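Local coordinates for protein BexL (Amycolatopsis orientalis, PDB 4XRW) that probably acts as a di-domain aromatase/cyclase that cyclises and aromatises the polyketide chain in BE-7585A biosynthesis, each half having a helix-grip fold, at residues A92-F97 against S110-V115; E36-V41 against R86-A91. All blocks are in the same frame, centred on the assembly; numbering follows the deposited sequence.

Contact 1. Residues A92-F97 against S110-V115; sequences ARRISF and SGTWIV
Phe97 lays one face of its ring over the backbone of Gly111, with Gly111 CA over the ring face and 3.6 Å from the centroid of the Phe97 ring, a CH-pi contact. Its CG stands between the backbone N and the carbonyl carbon (chi1 55°), which brings the ring over the partner strand. From there CE2 reaches the indole of Trp113, 3.5 Å from CD1; the two ring planes are inclined at 40°. Ile95 lies on the same face of the sheet, its CB against Trp113 CB. This is the concave side of the helix-grip fold, where the antiparallel sheet curls round helix 138-166, and Trp113 also touches Leu156 and Leu159 of that helix. Its NE1 donates a hydrogen bond to a bound MES molecule, probably from the crystallisation liquor but consistent with a pocket there. On the other face, Arg94 and Ile114 run side by side and point the same way, CG to CG1 3.9 Å. The bend at chi3 (85°) carries the guanidinium of Arg94 back over Thr112, whose CG2 sits over one of its faces, 3.8 Å from NH2. Beneath these side chains Ile95 and Trp113 exchange two backbone hydrogen bonds, as do Phe97 and Gly111, and Val115 N binds Arg93 O. Arg93 and Arg94, both opposite Asp89, fit a G1 beta bulge. The extended chain of Arg93 passes Val115 O, while its NE forms a salt bridge with Asp35; a water takes a hydrogen bond from Arg93 NH1 in the guanidinium plane and donates to Ala92 O.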
ATOM      1  N   ALA A  92     -24.547   9.940  -6.056  1.00 31.13           N
ATOM      2  CA  ALA A  92     -24.410   9.451  -7.415  1.00 31.44           C
ATOM      3  C   ALA A  92     -23.339   8.340  -7.538  1.00 33.80           C
ATOM      4  O   ALA A  92     -23.167   7.738  -8.608  1.00 32.40           O
ATOM      5  CB  ALA A  92     -24.072  10.584  -8.316  1.00 34.78           C
ATOM      6  N   ARG A  93     -22.643   8.077  -6.435  1.00 32.77           N
ATOM      7  CA  ARG A  93     -21.506   7.159  -6.416  1.00 31.34           C
ATOM      8  C   ARG A  93     -20.539   7.548  -7.542  1.00 28.21           C
ATOM      9  O   ARG A  93     -20.168   6.717  -8.368  1.00 29.61           O
ATOM     10  CB  ARG A  93     -21.963   5.697  -6.548  1.00 30.66           C
ATOM     11  CG  ARG A  93     -22.973   5.256  -5.461  1.00 33.78           C
ATOM     12  CD  ARG A  93     -23.291   3.778  -5.558  1.00 38.17           C
ATOM     13  NE  ARG A  93     -24.501   3.410  -4.828  1.00 43.48           N
ATOM     14  CZ  ARG A  93     -25.736   3.509  -5.315  1.00 45.55           C
ATOM     15  NH1 ARG A  93     -25.951   3.976  -6.540  1.00 48.17           N
ATOM     16  NH2 ARG A  93     -26.769   3.138  -4.572  1.00 53.20           N
ATOM     17  N   ARG A  94     -20.159   8.827  -7.570  1.00 26.59           N
ATOM     18  CA  ARG A  94     -19.182   9.328  -8.541  1.00 28.00           C
ATOM     19  C   ARG A  94     -18.029  10.015  -7.830  1.00 26.91           C
ATOM     20  O   ARG A  94     -18.227  10.697  -6.817  1.00 27.20           O
ATOM     21  CB  ARG A  94     -19.806  10.320  -9.532  1.00 31.10           C
ATOM     22  CG  ARG A  94     -20.806   9.717 -10.519  1.00 41.22           C
ATOM     23  CD  ARG A  94     -21.539  10.778 -11.363  1.00 53.42           C
ATOM     24  NE  ARG A  94     -20.838  11.239 -12.575  1.00 68.08           N
ATOM     25  CZ  ARG A  94     -20.120  12.364 -12.674  1.00 67.25           C
ATOM     26  NH1 ARG A  94     -19.958  13.165 -11.623  1.00 69.38           N
ATOM     27  NH2 ARG A  94     -19.548  12.693 -13.830  1.00 51.24           N
ATOM     28  N   ILE A  95     -16.837   9.850  -8.391  1.00 21.22           N
ATOM     29  CA  ILE A  95     -15.629  10.502  -7.896  1.00 22.25           C
ATOM     30  C   ILE A  95     -14.895  11.068  -9.112  1.00 24.81           C
ATOM     31  O   ILE A  95     -14.438  10.313  -9.961  1.00 24.94           O
ATOM     32  CB  ILE A  95     -14.695   9.541  -7.156  1.00 23.30           C
ATOM     33  CG1 ILE A  95     -15.417   8.896  -5.966  1.00 23.20           C
ATOM     34  CG2 ILE A  95     -13.449  10.313  -6.675  1.00 22.39           C
ATOM     35  CD1 ILE A  95     -14.697   7.771  -5.392  1.00 26.40           C
ATOM     36  N   SER A  96     -14.797  12.388  -9.196  1.00 22.61           N
ATOM     37  CA  SER A  96     -13.994  13.054 -10.216  1.00 21.97           C
ATOM     38  C   SER A  96     -12.598  13.285  -9.692  1.00 23.06           C
ATOM     39  O   SER A  96     -12.439  13.671  -8.532  1.00 24.02           O
ATOM     40  CB  SER A  96     -14.617  14.394 -10.594  1.00 29.85           C
ATOM     41  OG  SER A  96     -16.005  14.233 -10.798  1.00 40.72           O
ATOM     42  N   PHE A  97     -11.589  13.049 -10.511  1.00 22.68           N
ATOM     43  CA  PHE A  97     -10.226  13.321 -10.061  1.00 20.96           C
ATOM     44  C   PHE A  97      -9.462  14.027 -11.156  1.00 22.89           C
ATOM     45  O   PHE A  97      -9.806  13.916 -12.332  1.00 25.86           O
ATOM     46  CB  PHE A  97      -9.513  12.032  -9.628  1.00 23.45           C
ATOM     47  CG  PHE A  97      -9.500  10.945 -10.677  1.00 23.71           C
ATOM     48  CD1 PHE A  97      -8.424  10.819 -11.543  1.00 25.56           C
ATOM     49  CD2 PHE A  97     -10.546  10.033 -10.775  1.00 21.48           C
ATOM     50  CE1 PHE A  97      -8.387   9.812 -12.502  1.00 30.01           C
ATOM     51  CE2 PHE A  97     -10.507   9.028 -11.707  1.00 24.84           C
ATOM     52  CZ  PHE A  97      -9.448   8.906 -12.568  1.00 26.71           C
ATOM     53  N   SER A 110      -7.489  13.869 -16.358  1.00 21.94           N
ATOM     54  CA  SER A 110      -8.559  13.791 -15.370  1.00 21.60           C
ATOM     55  C   SER A 110      -9.381  12.538 -15.615  1.00 18.61           C
ATOM     56  O   SER A 110      -9.243  11.876 -16.648  1.00 22.13           O
ATOM     57  CB  SER A 110      -9.451  15.013 -15.431  1.00 26.44           C
ATOM     58  OG  SER A 110     -10.049  15.079 -16.700  1.00 31.27           O
ATOM     59  N   GLY A 111     -10.213  12.183 -14.654  1.00 22.07           N
ATOM     60  CA  GLY A 111     -10.993  10.972 -14.766  1.00 21.90           C
ATOM     61  C   GLY A 111     -12.183  10.990 -13.828  1.00 24.29           C
ATOM     62  O   GLY A 111     -12.367  11.915 -13.022  1.00 24.06           O
ATOM     63  N   THR A 112     -12.999   9.952 -13.948  1.00 20.87           N
ATOM     64  CA  THR A 112     -14.169   9.799 -13.129  1.00 19.28           C
ATOM     65  C   THR A 112     -14.386   8.329 -12.868  1.00 20.84           C
ATOM     66  O   THR A 112     -14.271   7.509 -13.788  1.00 22.35           O
ATOM     67  CB  THR A 112     -15.449  10.385 -13.803  1.00 28.15           C
ATOM     68  OG1 THR A 112     -15.167  11.654 -14.389  1.00 29.28           O
ATOM     69  CG2 THR A 112     -16.547  10.558 -12.790  1.00 28.15           C
ATOM     70  N   TRP A 113     -14.643   8.013 -11.600  1.00 21.27           N
ATOM     71  CA  TRP A 113     -15.165   6.724 -11.182  1.00 23.42           C
ATOM     72  C   TRP A 113     -16.670   6.857 -11.082  1.00 25.38           C
ATOM     73  O   TRP A 113     -17.170   7.827 -10.511  1.00 23.90           O
ATOM     74  CB  TRP A 113     -14.627   6.291  -9.809  1.00 24.53           C
ATOM     75  CG  TRP A 113     -13.152   6.008  -9.786  1.00 20.37           C
ATOM     76  CD1 TRP A 113     -12.161   6.889  -9.444  1.00 25.74           C
ATOM     77  CD2 TRP A 113     -12.509   4.778 -10.100  1.00 18.90           C
ATOM     78  NE1 TRP A 113     -10.937   6.267  -9.533  1.00 25.26           N
ATOM     79  CE2 TRP A 113     -11.121   4.979  -9.946  1.00 21.26           C
ATOM     80  CE3 TRP A 113     -12.966   3.518 -10.509  1.00 23.02           C
ATOM     81  CZ2 TRP A 113     -10.193   3.976 -10.183  1.00 25.55           C
ATOM     82  CZ3 TRP A 113     -12.038   2.525 -10.737  1.00 23.30           C
ATOM     83  CH2 TRP A 113     -10.673   2.754 -10.567  1.00 24.61           C
ATOM     84  N   ILE A 114     -17.382   5.865 -11.589  1.00 22.15           N
ATOM     85  CA  ILE A 114     -18.836   5.829 -11.461  1.00 25.46           C
ATOM     86  C   ILE A 114     -19.167   4.397 -11.090  1.00 26.21           C
ATOM     87  O   ILE A 114     -18.808   3.471 -11.818  1.00 28.65           O
ATOM     88  CB  ILE A 114     -19.570   6.231 -12.755  1.00 27.88           C
ATOM     89  CG1 ILE A 114     -19.124   7.603 -13.270  1.00 32.01           C
ATOM     90  CG2 ILE A 114     -21.076   6.270 -12.508  1.00 32.15           C
ATOM     91  CD1 ILE A 114     -19.460   7.848 -14.746  1.00 38.13           C
ATOM     92  N   VAL A 115     -19.811   4.200  -9.950  1.00 24.04           N
ATOM     93  CA  VAL A 115     -20.139   2.871  -9.496  1.00 22.24           C
ATOM     94  C   VAL A 115     -21.659   2.685  -9.536  1.00 30.86           C
ATOM     95  O   VAL A 115     -22.396   3.451  -8.925  1.00 31.19           O
ATOM     96  CB  VAL A 115     -19.613   2.614  -8.102  1.00 30.08           C
ATOM     97  CG1 VAL A 115     -19.801   1.157  -7.745  1.00 33.70           C
ATOM     98  CG2 VAL A 115     -18.121   2.999  -8.030  1.00 30.50           C
TER
HETATM   99  O   HOH W   1     -24.348   5.010  -8.820  1.00 39.55           O

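Contact 2. Residues E36-V41 against R86-A91; sequences EVYRLV and RELDPA
With CG turned anti to its backbone N (chi1 174°), Tyr38 sends its ring out from helix 34-42 to the turn that follows strand 80-89, where it crosses Pro90 obliquely. Arg86 approaches the same helix farther along: its chain bends at chi3 (-58°) and delivers the guanidinium to the carbonyl of Val41. The phenol end of Tyr38 does most of the touching. Tyr38 CZ lies 3.6 Å from Pro90 CA, and the hydroxyl rests against CB and CD of the proline ring. Leu88 adds its CB at 3.7 Å from the same Tyr38 OH. Pro90 N, although close to that oxygen, has no hydrogen to share, so the meeting is one of packing. Arg86 NH1 donates to Val41 O over 3.0 Å and nearly straight (166°); the oxygen lies in the guanidinium plane, whereas the donor stands above the carbonyl plane. The axes of segments 36-41 and 86-89 come no closer than 10.9 Å, and side chains span the gap, part of the packing of a short helix against the curved sheet of the helix-grip fold. Arg86 NH2 also binds Ala42 O and forms a salt bridge with Glu67, and Trp47 NE1 is a second donor to Val41 O. A buried arginine is thus held by two carbonyls near the C-terminal end of helix 34-42 and by a carboxylate, an arrangement that probably stabilises its positive charge and fixes the rotation of its guanidinium.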
ATOM      1  N   GLU A  36     -20.145  -0.330  -1.222  1.00 35.70           N
ATOM      2  CA  GLU A  36     -18.873  -0.751  -0.685  1.00 37.50           C
ATOM      3  C   GLU A  36     -17.725  -0.457  -1.650  1.00 36.11           C
ATOM      4  O   GLU A  36     -16.656  -0.011  -1.214  1.00 32.20           O
ATOM      5  CB  GLU A  36     -18.910  -2.242  -0.336  1.00 36.83           C
ATOM      6  CG  GLU A  36     -17.607  -2.793   0.279  1.00 43.10           C
ATOM      7  CD  GLU A  36     -17.159  -2.075   1.576  1.00 53.84           C
ATOM      8  OE1 GLU A  36     -17.859  -1.149   2.056  1.00 53.93           O
ATOM      9  OE2 GLU A  36     -16.089  -2.443   2.117  1.00 52.10           O
ATOM     10  N   VAL A  37     -17.939  -0.680  -2.948  1.00 29.40           N
ATOM     11  CA  VAL A  37     -16.901  -0.364  -3.920  1.00 27.53           C
ATOM     12  C   VAL A  37     -16.643   1.136  -3.890  1.00 27.92           C
ATOM     13  O   VAL A  37     -15.490   1.564  -3.879  1.00 28.53           O
ATOM     14  CB  VAL A  37     -17.283  -0.804  -5.336  1.00 26.98           C
ATOM     15  CG1 VAL A  37     -16.251  -0.357  -6.359  1.00 30.81           C
ATOM     16  CG2 VAL A  37     -17.439  -2.330  -5.378  1.00 35.53           C
ATOM     17  N   TYR A  38     -17.718   1.921  -3.882  1.00 27.07           N
ATOM     18  CA  TYR A  38     -17.602   3.375  -3.781  1.00 29.79           C
ATOM     19  C   TYR A  38     -16.784   3.746  -2.569  1.00 28.25           C
ATOM     20  O   TYR A  38     -15.860   4.569  -2.660  1.00 27.19           O
ATOM     21  CB  TYR A  38     -18.966   4.065  -3.685  1.00 31.14           C
ATOM     22  CG  TYR A  38     -18.821   5.559  -3.431  1.00 26.11           C
ATOM     23  CD1 TYR A  38     -18.641   6.445  -4.484  1.00 26.80           C
ATOM     24  CD2 TYR A  38     -18.816   6.067  -2.147  1.00 26.56           C
ATOM     25  CE1 TYR A  38     -18.477   7.805  -4.260  1.00 29.50           C
ATOM     26  CE2 TYR A  38     -18.667   7.418  -1.920  1.00 28.14           C
ATOM     27  CZ  TYR A  38     -18.501   8.276  -2.976  1.00 25.27           C
ATOM     28  OH  TYR A  38     -18.344   9.626  -2.734  1.00 30.54           O
ATOM     29  N   ARG A  39     -17.121   3.156  -1.430  1.00 26.60           N
ATOM     30  CA  ARG A  39     -16.434   3.460  -0.176  1.00 33.01           C
ATOM     31  C   ARG A  39     -14.944   3.159  -0.253  1.00 29.96           C
ATOM     32  O   ARG A  39     -14.141   3.895   0.307  1.00 27.62           O
ATOM     33  CB  ARG A  39     -17.058   2.679   0.985  1.00 30.75           C
ATOM     34  CG  ARG A  39     -16.455   3.018   2.339  1.00 39.76           C
ATOM     35  CD  ARG A  39     -16.946   2.084   3.440  1.00 44.73           C
ATOM     36  NE  ARG A  39     -16.256   0.789   3.439  1.00 43.88           N
ATOM     37  CZ  ARG A  39     -15.027   0.583   3.921  1.00 50.83           C
ATOM     38  NH1 ARG A  39     -14.307   1.595   4.426  1.00 46.44           N
ATOM     39  NH2 ARG A  39     -14.499  -0.633   3.876  1.00 49.53           N
ATOM     40  N   LEU A  40     -14.567   2.084  -0.941  1.00 28.42           N
ATOM     41  CA  LEU A  40     -13.152   1.685  -0.979  1.00 27.16           C
ATOM     42  C   LEU A  40     -12.308   2.629  -1.832  1.00 23.73           C
ATOM     43  O   LEU A  40     -11.114   2.852  -1.557  1.00 27.40           O
ATOM     44  CB  LEU A  40     -13.020   0.242  -1.481  1.00 26.50           C
ATOM     45  CG  LEU A  40     -13.545  -0.847  -0.519  1.00 29.22           C
ATOM     46  CD1 LEU A  40     -13.775  -2.152  -1.258  1.00 33.36           C
ATOM     47  CD2 LEU A  40     -12.574  -1.088   0.626  1.00 29.18           C
ATOM     48  N   VAL A  41     -12.920   3.213  -2.852  1.00 26.02           N
ATOM     49  CA  VAL A  41     -12.218   4.178  -3.678  1.00 21.99           C
ATOM     50  C   VAL A  41     -12.311   5.566  -3.063  1.00 23.89           C
ATOM     51  O   VAL A  41     -11.385   6.379  -3.185  1.00 22.59           O
ATOM     52  CB  VAL A  41     -12.769   4.177  -5.100  1.00 22.61           C
ATOM     53  CG1 VAL A  41     -12.000   5.163  -5.996  1.00 25.33           C
ATOM     54  CG2 VAL A  41     -12.714   2.744  -5.685  1.00 27.74           C
ATOM     55  N   ARG A  86      -9.761  15.907  -6.035  1.00 19.51           N
ATOM     56  CA  ARG A  86     -10.962  15.091  -6.241  1.00 18.99           C
ATOM     57  C   ARG A  86     -12.215  15.799  -5.748  1.00 23.95           C
ATOM     58  O   ARG A  86     -12.174  16.617  -4.829  1.00 20.96           O
ATOM     59  CB  ARG A  86     -10.861  13.727  -5.550  1.00 23.59           C
ATOM     60  CG  ARG A  86      -9.531  12.995  -5.786  1.00 23.86           C
ATOM     61  CD  ARG A  86      -9.666  11.495  -5.494  1.00 25.56           C
ATOM     62  NE  ARG A  86     -10.105  11.255  -4.141  1.00 27.43           N
ATOM     63  CZ  ARG A  86     -10.590  10.102  -3.684  1.00 28.21           C
ATOM     64  NH1 ARG A  86     -10.742   9.040  -4.481  1.00 33.41           N
ATOM     65  NH2 ARG A  86     -10.943  10.041  -2.426  1.00 29.22           N
ATOM     66  N   GLU A  87     -13.309  15.474  -6.417  1.00 25.67           N
ATOM     67  CA  GLU A  87     -14.640  15.863  -5.996  1.00 25.45           C
ATOM     68  C   GLU A  87     -15.480  14.618  -5.838  1.00 26.88           C
ATOM     69  O   GLU A  87     -15.650  13.848  -6.806  1.00 26.05           O
ATOM     70  CB  GLU A  87     -15.290  16.801  -7.014  1.00 30.47           C
ATOM     71  CG  GLU A  87     -14.627  18.164  -7.074  1.00 37.87           C
ATOM     72  CD  GLU A  87     -13.504  18.236  -8.108  1.00 46.56           C
ATOM     73  OE1 GLU A  87     -13.614  17.594  -9.187  1.00 47.05           O
ATOM     74  OE2 GLU A  87     -12.514  18.956  -7.845  1.00 50.67           O
ATOM     75  N   LEU A  88     -16.055  14.458  -4.650  1.00 24.69           N
ATOM     76  CA  LEU A  88     -16.783  13.231  -4.301  1.00 26.20           C
ATOM     77  C   LEU A  88     -18.309  13.462  -4.324  1.00 32.34           C
ATOM     78  O   LEU A  88     -18.780  14.442  -3.779  1.00 27.30           O
ATOM     79  CB  LEU A  88     -16.361  12.744  -2.929  1.00 29.94           C
ATOM     80  CG  LEU A  88     -15.054  11.921  -2.838  1.00 33.80           C
ATOM     81  CD1 LEU A  88     -13.863  12.713  -3.309  1.00 36.77           C
ATOM     82  CD2 LEU A  88     -14.825  11.447  -1.416  1.00 39.66           C
ATOM     83  N   ASP A  89     -19.062  12.561  -4.941  1.00 30.20           N
ATOM     84  CA  ASP A  89     -20.534  12.662  -4.966  1.00 27.71           C
ATOM     85  C   ASP A  89     -21.117  11.314  -4.536  1.00 31.12           C
ATOM     86  O   ASP A  89     -21.395  10.459  -5.363  1.00 33.58           O
ATOM     87  CB  ASP A  89     -21.026  13.066  -6.367  1.00 37.44           C
ATOM     88  CG  ASP A  89     -22.539  13.324  -6.420  1.00 43.78           C
ATOM     89  OD1 ASP A  89     -23.278  12.913  -5.484  1.00 39.71           O
ATOM     90  OD2 ASP A  89     -22.968  13.921  -7.423  1.00 42.20           O
ATOM     91  N   PRO A  90     -21.287  11.111  -3.227  1.00 30.81           N
ATOM     92  CA  PRO A  90     -21.714   9.801  -2.727  1.00 32.37           C
ATOM     93  C   PRO A  90     -23.120   9.367  -3.152  1.00 32.60           C
ATOM     94  O   PRO A  90     -23.351   8.163  -3.281  1.00 35.72           O
ATOM     95  CB  PRO A  90     -21.639   9.971  -1.209  1.00 35.28           C
ATOM     96  CG  PRO A  90     -21.598  11.443  -0.980  1.00 34.52           C
ATOM     97  CD  PRO A  90     -20.879  12.006  -2.132  1.00 35.20           C
ATOM     98  N   ALA A  91     -24.017  10.319  -3.376  1.00 38.41           N
ATOM     99  CA  ALA A  91     -25.384   9.986  -3.780  1.00 38.20           C
ATOM    100  C   ALA A  91     -25.376   9.378  -5.174  1.00 40.10           C
ATOM    101  O   ALA A  91     -26.110   8.425  -5.450  1.00 43.21           O
ATOM    102  CB  ALA A  91     -26.269  11.218  -3.742  1.00 41.29           C
TER

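Overall arrangement
From the N terminus, helix 34-42 supplies the first half of contact 2, which closes a loop of 44 residues when strand 80-89 comes back beside it. The chain then turns directly into 92-97, and contact 1 closes the short hairpin of strands 94-99 and 106-117. The two closures neither nest nor cross: they follow in series, with centres about 7 Å apart. Strands 80-89 and 94-99 are neighbours in the sheet, joined by probable hydrogen bonds from Asp89 N to Arg94 O and from Glu87 N to Ser96 O. Tyr38 of contact 2 also packs on Arg93 of contact 1, so helix 34-42 bears on the adjoining ends of both neighbouring strands.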